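PDB 3PGV: haloacid dehalogenase-like hydrolase, which probably acts as a metal-dependent phosphatase of the Cof family within the haloacid dehalogenase-like hydrolases, and holds a calcium ion in the crystal. Local coordinates for residues T40-E45 with A274-L279; V89-S92 with Q96-A99; I113-P118 with L152-E157. All coordinates share one frame; numbering follows the deposited sequence.

In the fold
Contacts 1 and 2 both belong to the Rossmann-like HAD core with its eight-strand mixed sheet, contact 1 between two of its helices and contact 2 within the sheet. Contact 1 pairs helix 41-51 with helix 274-283, bringing the beginning and end of the chain together; the other two fall within the long stretch it spans. Contact 2 comes next, in the hairpin at the 96-99 edge, centred about 25 Å from contact 1. Contact 3 follows, joining two loops, its centre about 42 Å from contact 1 and about 30 Å from contact 2. The core also holds the calcium site of D27, D29 and D233; contact 3 lies in the six-strand domain, consistent with a Cof-family cap.

Contact 1: residues T40-E45 with A274-L279; sequences TPYAKE and AVPRYL
Y42 and R277 stack where helix 41-51 meets the C-terminal helix 274-283, two helices of the Rossmann-like HAD core. The short helical segments run in broadly the same direction, at 38°, and their axes come within 9.2 Å. Y42 has its CG anti to the backbone N (chi1 -180°), a setting that carries the phenol across to the second helix. The guanidinium of R277 lies almost flat over one face of this ring, the planes only 17° apart, with CZ 4.4 Å from the ring centroid in a cation-pi contact displaced toward the rim. An extended chain from CG to NE brings the R277 group over the ring, and NE is held by a hydrogen bond to the carbonyl oxygen of D272. The aliphatic root of the same side chain touches the phenol too, R277 CG lying 3.6 Å from Y42 CE1. P276 meets the tyrosine at its edge, P276 CB standing 3.7 Å from Y42 CE1. Deeper in, where A43 and P276 are both buried, their backbones make the nearest approach, CA to CA 5.4 Å. T40 caps the first helix: its OG1 accepts from A43 N and is also hydrogen-bonded to D273 OD2, just before the second helix. Beside that cap, the apolar seam closes with A43 CB 3.9 Å from P276 CG.

Contact 2: residues V89-S92 with Q96-A99; sequences VHDS and QIFA. With EDO (1,2-ethanediol), chain K.
V89 lies over one face of the F98 ring, its CB 4.0 Å from the ring centroid in a CH-pi contact offset toward the rim. F98 reaches this position with CG between its backbone N and carbonyl carbon (chi1 66°), which turns the phenyl back over its neighbour on the adjoining strand. The CG2 branch of V89, anti to its own carbonyl carbon, makes the closest approach, 3.3 Å from F98 CZ, while the other branch, CG1, turns to I97 and stands 4.1 Å from its CB. Helix 210-220 packs against this side, V217 meeting V89, and A216 and M220 meeting F98.

H90 and Q96, a non-hydrogen-bonded antiparallel pair, share the other face of the sheet. Here the imidazole lies against the backbone of its partner: Q96 CA sits over one face of the H90 ring, 4.0 Å from its centroid, and Q96 CB is 3.7 Å from H90 NE2. The amide plane of Q96 is turned 83° from the imidazole, so the two flat groups are not stacked on one another; Y65 stacks on the histidine instead.

Between the faces, I97 N donates to V89 O over 2.7 Å, whereas the bond from V89 N to F98 O is weak at 3.4 Å. S92 N bonds weakly to O1 of an ethanediol, probably from the crystallisation liquor. This beta hairpin forms the 96-99 edge of the core sheet. With one short backbone bond and one weak one, side-chain packing and CH-pi contacts probably contribute much of its cohesion.

Contact 3: residues I113-P118 with L152-E157; sequences IVRNDP and LYEPGE
R115 is the only residue of 113-118 that touches 152-157, meeting Y153 and P155. Ahead of it, I113 and V114 turn their side chains to helix 173-187 and to F168 of strand 163-169, and V114 opens a type I beta turn that ends at D117. R115 is the second residue of that turn. Its CG stands anti to the backbone N (chi1 -177°), and bends at chi2 and chi3 bring the guanidinium to the other loop.

There the group meets three surfaces. At its edge, nearly in its own plane, NH2 donates to Y153 O over 2.6 Å, the donor also lying in the carbonyl plane; NH1 adds a weak bond to the same oxygen at 3.3 Å. P155 covers one face, its CD centred 3.5 Å above the guanidinium plane, and its CG touches R115 CD at 3.6 Å. The Y153 ring is turned 81° from the guanidinium, an off-centre cation-pi contact in which R115 CZ lies 4.9 Å from the ring centroid. NH1 also forms a salt bridge with E112.

Both loops belong to the domain of the six-strand mixed sheet: 113-118 leads from helix 104-110 into strand 121-126. Segment 152-157 starts at the end of strand 150-152, an outermost strand of that sheet. The phenol of Y153 is itself fixed by a hydrogen bond from OH to F111 O.

Beyond R115 the chain continues through N116 to D117, whose amide closes the turn by donating to V114 O and whose OD2 is hydrogen-bonded to H175 NE2 of helix 173-187.

Contact 1: residues T40-E45 with A274-L279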
loop_
_atom_site.group_PDB
_atom_site.type_symbol
_atom_site.label_atom_id
_atom_site.label_comp_id
_atom_site.label_asym_id
_atom_site.label_seq_id
_atom_site.Cartn_x
_atom_site.Cartn_y
_atom_site.Cartn_z
ATOM N N THR A 40 15.468 -8.911 5.038
ATOM C CA THR A 40 16.532 -9.838 5.417
ATOM C C THR A 40 17.632 -9.881 4.363
ATOM O O THR A 40 17.352 -9.723 3.170
ATOM C CB THR A 40 15.968 -11.252 5.662
ATOM O OG1 THR A 40 15.467 -11.772 4.434
ATOM C CG2 THR A 40 14.890 -11.285 6.755
ATOM N N PRO A 41 18.879 -10.224 4.761
ATOM C CA PRO A 41 19.941 -10.401 3.754
ATOM C C PRO A 41 19.566 -11.442 2.682
ATOM O O PRO A 41 19.943 -11.287 1.508
ATOM C CB PRO A 41 21.143 -10.855 4.592
ATOM C CG PRO A 41 20.866 -10.329 5.959
ATOM C CD PRO A 41 19.388 -10.453 6.129
ATOM N N TYR A 42 18.771 -12.477 3.075
ATOM C CA TYR A 42 18.287 -13.504 2.147
ATOM C C TYR A 42 17.382 -12.883 1.100
ATOM O O TYR A 42 17.482 -13.223 -0.083
ATOM C CB TYR A 42 17.533 -14.624 2.909
ATOM C CG TYR A 42 17.009 -15.725 2.006
ATOM C CD1 TYR A 42 15.755 -15.630 1.416
ATOM C CD2 TYR A 42 17.775 -16.852 1.730
ATOM C CE1 TYR A 42 15.284 -16.618 0.554
ATOM C CE2 TYR A 42 17.309 -17.856 0.884
ATOM C CZ TYR A 42 16.058 -17.740 0.307
ATOM O OH TYR A 42 15.590 -18.735 -0.508
ATOM N N ALA A 43 16.489 -11.970 1.530
ATOM C CA ALA A 43 15.578 -11.308 0.617
ATOM C C ALA A 43 16.338 -10.340 -0.279
ATOM O O ALA A 43 16.154 -10.378 -1.491
ATOM C CB ALA A 43 14.478 -10.582 1.394
ATOM N N LYS A 44 17.303 -9.554 0.299
ATOM C CA LYS A 44 18.158 -8.638 -0.503
ATOM C C LYS A 44 18.892 -9.400 -1.583
ATOM O O LYS A 44 18.947 -8.946 -2.716
ATOM C CB LYS A 44 19.174 -7.894 0.386
ATOM C CG LYS A 44 18.557 -6.848 1.290
ATOM C CD LYS A 44 19.551 -6.377 2.335
ATOM C CE LYS A 44 18.914 -5.489 3.371
ATOM N NZ LYS A 44 19.752 -5.395 4.594
ATOM N N GLU A 45 19.442 -10.577 -1.240
ATOM C CA GLU A 45 20.184 -11.409 -2.180
ATOM C C GLU A 45 19.275 -11.960 -3.280
ATOM O O GLU A 45 19.692 -12.022 -4.440
ATOM C CB GLU A 45 20.928 -12.543 -1.437
ATOM C CG GLU A 45 21.855 -13.385 -2.321
ATOM C CD GLU A 45 22.995 -12.644 -3.017
ATOM O OE1 GLU A 45 23.242 -11.462 -2.680
ATOM O OE2 GLU A 45 23.658 -13.261 -3.884
ATOM N N ALA A 274 8.873 -16.263 3.149
ATOM C CA ALA A 274 8.162 -17.034 2.129
ATOM C C ALA A 274 8.238 -16.441 0.729
ATOM O O ALA A 274 8.335 -17.193 -0.244
ATOM C CB ALA A 274 6.716 -17.233 2.534
ATOM N N VAL A 275 8.176 -15.104 0.608
ATOM C CA VAL A 275 8.219 -14.451 -0.725
ATOM C C VAL A 275 9.550 -14.727 -1.460
ATOM O O VAL A 275 9.520 -15.351 -2.526
ATOM C CB VAL A 275 7.856 -12.937 -0.686
ATOM C CG1 VAL A 275 8.006 -12.296 -2.073
ATOM C CG2 VAL A 275 6.443 -12.728 -0.141
ATOM N N PRO A 276 10.743 -14.358 -0.885
ATOM C CA PRO A 276 12.002 -14.609 -1.612
ATOM C C PRO A 276 12.279 -16.097 -1.855
ATOM O O PRO A 276 12.857 -16.448 -2.888
ATOM C CB PRO A 276 13.065 -13.954 -0.723
ATOM C CG PRO A 276 12.434 -13.807 0.600
ATOM C CD PRO A 276 10.986 -13.604 0.359
ATOM N N ARG A 277 11.836 -16.980 -0.925
ATOM C CA ARG A 277 12.001 -18.434 -1.083
ATOM C C ARG A 277 11.149 -18.948 -2.227
ATOM O O ARG A 277 11.603 -19.782 -3.009
ATOM C CB ARG A 277 11.668 -19.174 0.223
ATOM C CG ARG A 277 12.663 -18.889 1.318
ATOM C CD ARG A 277 12.388 -19.645 2.614
ATOM N NE ARG A 277 13.229 -19.124 3.700
ATOM C CZ ARG A 277 14.490 -19.495 3.909
ATOM N NH1 ARG A 277 15.047 -20.435 3.151
ATOM N NH2 ARG A 277 15.202 -18.935 4.878
ATOM N N TYR A 278 9.924 -18.411 -2.358
ATOM C CA TYR A 278 9.008 -18.759 -3.447
ATOM C C TYR A 278 9.614 -18.323 -4.778
ATOM O O TYR A 278 9.577 -19.078 -5.747
ATOM C CB TYR A 278 7.645 -18.071 -3.231
ATOM C CG TYR A 278 6.575 -18.499 -4.211
ATOM C CD1 TYR A 278 6.452 -17.881 -5.454
ATOM C CD2 TYR A 278 5.632 -19.462 -3.867
ATOM C CE1 TYR A 278 5.448 -18.248 -6.349
ATOM C CE2 TYR A 278 4.613 -19.828 -4.748
ATOM C CZ TYR A 278 4.517 -19.211 -5.985
ATOM O OH TYR A 278 3.509 -19.559 -6.850
ATOM N N LEU A 279 10.190 -17.101 -4.812
ATOM C CA LEU A 279 10.817 -16.537 -5.999
ATOM C C LEU A 279 12.038 -17.344 -6.443
ATOM O O LEU A 279 12.184 -17.615 -7.637
ATOM C CB LEU A 279 11.195 -15.062 -5.765
ATOM C CG LEU A 279 10.010 -14.077 -5.631
ATOM C CD1 LEU A 279 10.483 -12.710 -5.199
ATOM C CD2 LEU A 279 9.223 -13.975 -6.934
#

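Contact 2: residues V89-S92 with Q96-A99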
loop_
_atom_site.group_PDB
_atom_site.type_symbol
_atom_site.label_atom_id
_atom_site.label_comp_id
_atom_site.label_asym_id
_atom_site.label_seq_id
_atom_site.Cartn_x
_atom_site.Cartn_y
_atom_site.Cartn_z
ATOM N N VAL A 89 3.476 7.154 -7.614
ATOM C CA VAL A 89 4.514 6.286 -8.159
ATOM C C VAL A 89 5.799 7.099 -8.323
ATOM O O VAL A 89 5.753 8.241 -8.792
ATOM C CB VAL A 89 4.097 5.570 -9.481
ATOM C CG1 VAL A 89 5.318 5.078 -10.253
ATOM C CG2 VAL A 89 3.146 4.419 -9.203
ATOM N N HIS A 90 6.925 6.550 -7.858
ATOM C CA HIS A 90 8.230 7.164 -8.033
ATOM C C HIS A 90 9.121 6.211 -8.769
ATOM O O HIS A 90 9.004 5.004 -8.587
ATOM C CB HIS A 90 8.857 7.502 -6.677
ATOM C CG HIS A 90 8.239 8.676 -5.988
ATOM N ND1 HIS A 90 7.002 8.583 -5.379
ATOM C CD2 HIS A 90 8.775 9.890 -5.705
ATOM C CE1 HIS A 90 6.795 9.755 -4.795
ATOM N NE2 HIS A 90 7.834 10.575 -4.963
ATOM N N ASP A 91 10.029 6.729 -9.592
ATOM C CA ASP A 91 11.022 5.882 -10.238
ATOM C C ASP A 91 12.201 5.657 -9.278
ATOM O O ASP A 91 12.194 6.194 -8.165
ATOM C CB ASP A 91 11.490 6.484 -11.594
ATOM C CG ASP A 91 12.198 7.837 -11.508
ATOM O OD1 ASP A 91 12.628 8.218 -10.391
ATOM O OD2 ASP A 91 12.403 8.467 -12.570
ATOM N N SER A 92 13.223 4.893 -9.713
ATOM C CA SER A 92 14.393 4.585 -8.875
ATOM C C SER A 92 15.210 5.826 -8.462
ATOM O O SER A 92 15.990 5.746 -7.519
ATOM C CB SER A 92 15.286 3.562 -9.558
ATOM O OG SER A 92 15.589 3.954 -10.885
ATOM N N GLN A 96 8.758 11.702 -8.902
ATOM C CA GLN A 96 7.354 11.357 -8.828
ATOM C C GLN A 96 6.779 11.284 -10.238
ATOM O O GLN A 96 6.714 12.303 -10.925
ATOM C CB GLN A 96 6.592 12.396 -7.995
ATOM C CG GLN A 96 5.127 12.030 -7.772
ATOM C CD GLN A 96 4.400 13.120 -7.038
ATOM O OE1 GLN A 96 4.399 13.180 -5.812
ATOM N NE2 GLN A 96 3.791 14.014 -7.768
ATOM N N ILE A 97 6.418 10.067 -10.697
ATOM C CA ILE A 97 5.848 9.887 -12.035
ATOM C C ILE A 97 4.417 10.413 -12.086
ATOM O O ILE A 97 4.070 11.154 -13.006
ATOM C CB ILE A 97 5.955 8.419 -12.510
ATOM C CG1 ILE A 97 7.445 7.933 -12.520
ATOM C CG2 ILE A 97 5.276 8.232 -13.895
ATOM C CD1 ILE A 97 8.448 8.850 -13.301
ATOM N N PHE A 98 3.591 10.060 -11.079
ATOM C CA PHE A 98 2.229 10.566 -11.006
ATOM C C PHE A 98 1.730 10.734 -9.580
ATOM O O PHE A 98 2.270 10.147 -8.658
ATOM C CB PHE A 98 1.246 9.709 -11.851
ATOM C CG PHE A 98 1.020 8.284 -11.376
ATOM C CD1 PHE A 98 0.307 8.028 -10.203
ATOM C CD2 PHE A 98 1.342 7.206 -12.191
ATOM C CE1 PHE A 98 0.013 6.714 -9.810
ATOM C CE2 PHE A 98 1.035 5.898 -11.807
ATOM C CZ PHE A 98 0.382 5.660 -10.608
ATOM N N ALA A 99 0.706 11.565 -9.413
ATOM C CA ALA A 99 0.040 11.797 -8.150
ATOM C C ALA A 99 -1.455 11.800 -8.415
ATOM O O ALA A 99 -1.963 12.703 -9.096
ATOM C CB ALA A 99 0.473 13.135 -7.566
HETATM C C1 EDO K . 13.139 1.650 -12.153
HETATM O O1 EDO K . 12.590 2.943 -12.416
HETATM C C2 EDO K . 14.103 1.263 -13.270
HETATM O O2 EDO K . 14.859 0.106 -12.873
#

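Contact 3: residues I113-P118 with L152-E157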
loop_
_atom_site.group_PDB
_atom_site.type_symbol
_atom_site.label_atom_id
_atom_site.label_comp_id
_atom_site.label_asym_id
_atom_site.label_seq_id
_atom_site.Cartn_x
_atom_site.Cartn_y
_atom_site.Cartn_z
ATOM N N ILE A 113 -15.709 13.989 8.523
ATOM C CA ILE A 113 -16.793 12.999 8.601
ATOM C C ILE A 113 -16.971 12.391 10.008
ATOM O O ILE A 113 -18.110 12.197 10.453
ATOM C CB ILE A 113 -16.712 11.928 7.461
ATOM C CG1 ILE A 113 -18.040 11.132 7.345
ATOM C CG2 ILE A 113 -15.491 10.998 7.629
ATOM C CD1 ILE A 113 -18.174 10.207 6.069
ATOM N N VAL A 114 -15.857 12.150 10.729
ATOM C CA VAL A 114 -15.920 11.576 12.082
ATOM C C VAL A 114 -15.117 12.409 13.075
ATOM O O VAL A 114 -14.462 11.858 13.952
ATOM C CB VAL A 114 -15.513 10.075 12.108
ATOM C CG1 VAL A 114 -16.624 9.198 11.549
ATOM C CG2 VAL A 114 -14.209 9.847 11.351
ATOM N N ARG A 115 -15.201 13.754 12.959
ATOM C CA ARG A 115 -14.485 14.657 13.853
ATOM C C ARG A 115 -14.846 14.409 15.318
ATOM O O ARG A 115 -13.966 14.440 16.189
ATOM C CB ARG A 115 -14.783 16.113 13.494
ATOM C CG ARG A 115 -14.008 17.109 14.347
ATOM C CD ARG A 115 -12.923 17.713 13.538
ATOM N NE ARG A 115 -11.694 17.871 14.284
ATOM C CZ ARG A 115 -10.552 18.250 13.733
ATOM N NH1 ARG A 115 -10.488 18.502 12.431
ATOM N NH2 ARG A 115 -9.461 18.374 14.475
ATOM N N ASN A 116 -16.142 14.171 15.591
ATOM C CA ASN A 116 -16.661 14.055 16.958
ATOM C C ASN A 116 -16.715 12.624 17.479
ATOM O O ASN A 116 -17.295 12.387 18.537
ATOM C CB ASN A 116 -18.022 14.729 17.069
ATOM C CG ASN A 116 -17.997 16.183 16.655
ATOM O OD1 ASN A 116 -18.719 16.600 15.750
ATOM N ND2 ASN A 116 -17.075 16.955 17.229
ATOM N N ASP A 117 -16.076 11.672 16.775
ATOM C CA ASP A 117 -16.032 10.292 17.254
ATOM C C ASP A 117 -14.758 10.103 18.091
ATOM O O ASP A 117 -13.663 10.082 17.544
ATOM C CB ASP A 117 -16.078 9.305 16.072
ATOM C CG ASP A 117 -16.395 7.866 16.454
ATOM O OD1 ASP A 117 -15.935 7.423 17.520
ATOM O OD2 ASP A 117 -17.014 7.162 15.639
ATOM N N PRO A 118 -14.866 10.043 19.436
ATOM C CA PRO A 118 -13.650 9.921 20.254
ATOM C C PRO A 118 -12.862 8.629 19.999
ATOM O O PRO A 118 -11.681 8.560 20.331
ATOM C CB PRO A 118 -14.185 9.985 21.690
ATOM C CG PRO A 118 -15.589 9.528 21.592
ATOM C CD PRO A 118 -16.085 10.035 20.273
ATOM N N LEU A 152 -1.246 18.796 13.598
ATOM C CA LEU A 152 -2.668 18.761 13.935
ATOM C C LEU A 152 -3.442 19.731 13.073
ATOM O O LEU A 152 -2.884 20.730 12.619
ATOM C CB LEU A 152 -2.888 19.093 15.424
ATOM C CG LEU A 152 -2.336 18.081 16.433
ATOM C CD1 LEU A 152 -2.499 18.588 17.837
ATOM C CD2 LEU A 152 -3.007 16.724 16.277
ATOM N N TYR A 153 -4.730 19.456 12.841
ATOM C CA TYR A 153 -5.584 20.386 12.098
ATOM C C TYR A 153 -6.951 20.537 12.750
ATOM O O TYR A 153 -7.519 19.559 13.230
ATOM C CB TYR A 153 -5.701 19.992 10.594
ATOM C CG TYR A 153 -6.594 18.800 10.332
ATOM C CD1 TYR A 153 -6.084 17.505 10.345
ATOM C CD2 TYR A 153 -7.934 18.967 9.995
ATOM C CE1 TYR A 153 -6.892 16.404 10.057
ATOM C CE2 TYR A 153 -8.758 17.873 9.731
ATOM C CZ TYR A 153 -8.234 16.590 9.778
ATOM O OH TYR A 153 -9.045 15.509 9.541
ATOM N N GLU A 154 -7.448 21.766 12.822
ATOM C CA GLU A 154 -8.762 22.052 13.364
ATOM C C GLU A 154 -9.776 22.143 12.220
ATOM O O GLU A 154 -9.377 22.305 11.066
ATOM C CB GLU A 154 -8.731 23.353 14.186
ATOM C CG GLU A 154 -7.991 23.208 15.520
ATOM C CD GLU A 154 -8.605 22.206 16.488
ATOM O OE1 GLU A 154 -9.774 22.404 16.893
ATOM O OE2 GLU A 154 -7.907 21.233 16.857
ATOM N N PRO A 155 -11.089 21.928 12.485
ATOM C CA PRO A 155 -12.062 21.961 11.377
ATOM C C PRO A 155 -11.894 23.165 10.460
ATOM O O PRO A 155 -11.799 24.294 10.931
ATOM C CB PRO A 155 -13.412 21.971 12.095
ATOM C CG PRO A 155 -13.152 21.280 13.393
ATOM C CD PRO A 155 -11.744 21.636 13.784
ATOM N N GLY A 156 -11.729 22.887 9.161
ATOM C CA GLY A 156 -11.629 23.908 8.123
ATOM C C GLY A 156 -10.240 24.463 7.873
ATOM O O GLY A 156 -10.036 25.193 6.900
ATOM N N GLU A 157 -9.270 24.152 8.746
ATOM C CA GLU A 157 -7.936 24.712 8.564
ATOM C C GLU A 157 -6.988 23.844 7.678
ATOM O O GLU A 157 -5.814 24.185 7.528
ATOM C CB GLU A 157 -7.296 25.129 9.925
ATOM C CG GLU A 157 -6.564 24.034 10.677
ATOM C CD GLU A 157 -5.997 24.479 12.019
ATOM O OE1 GLU A 157 -6.460 25.518 12.549
ATOM O OE2 GLU A 157 -5.145 23.747 12.573
#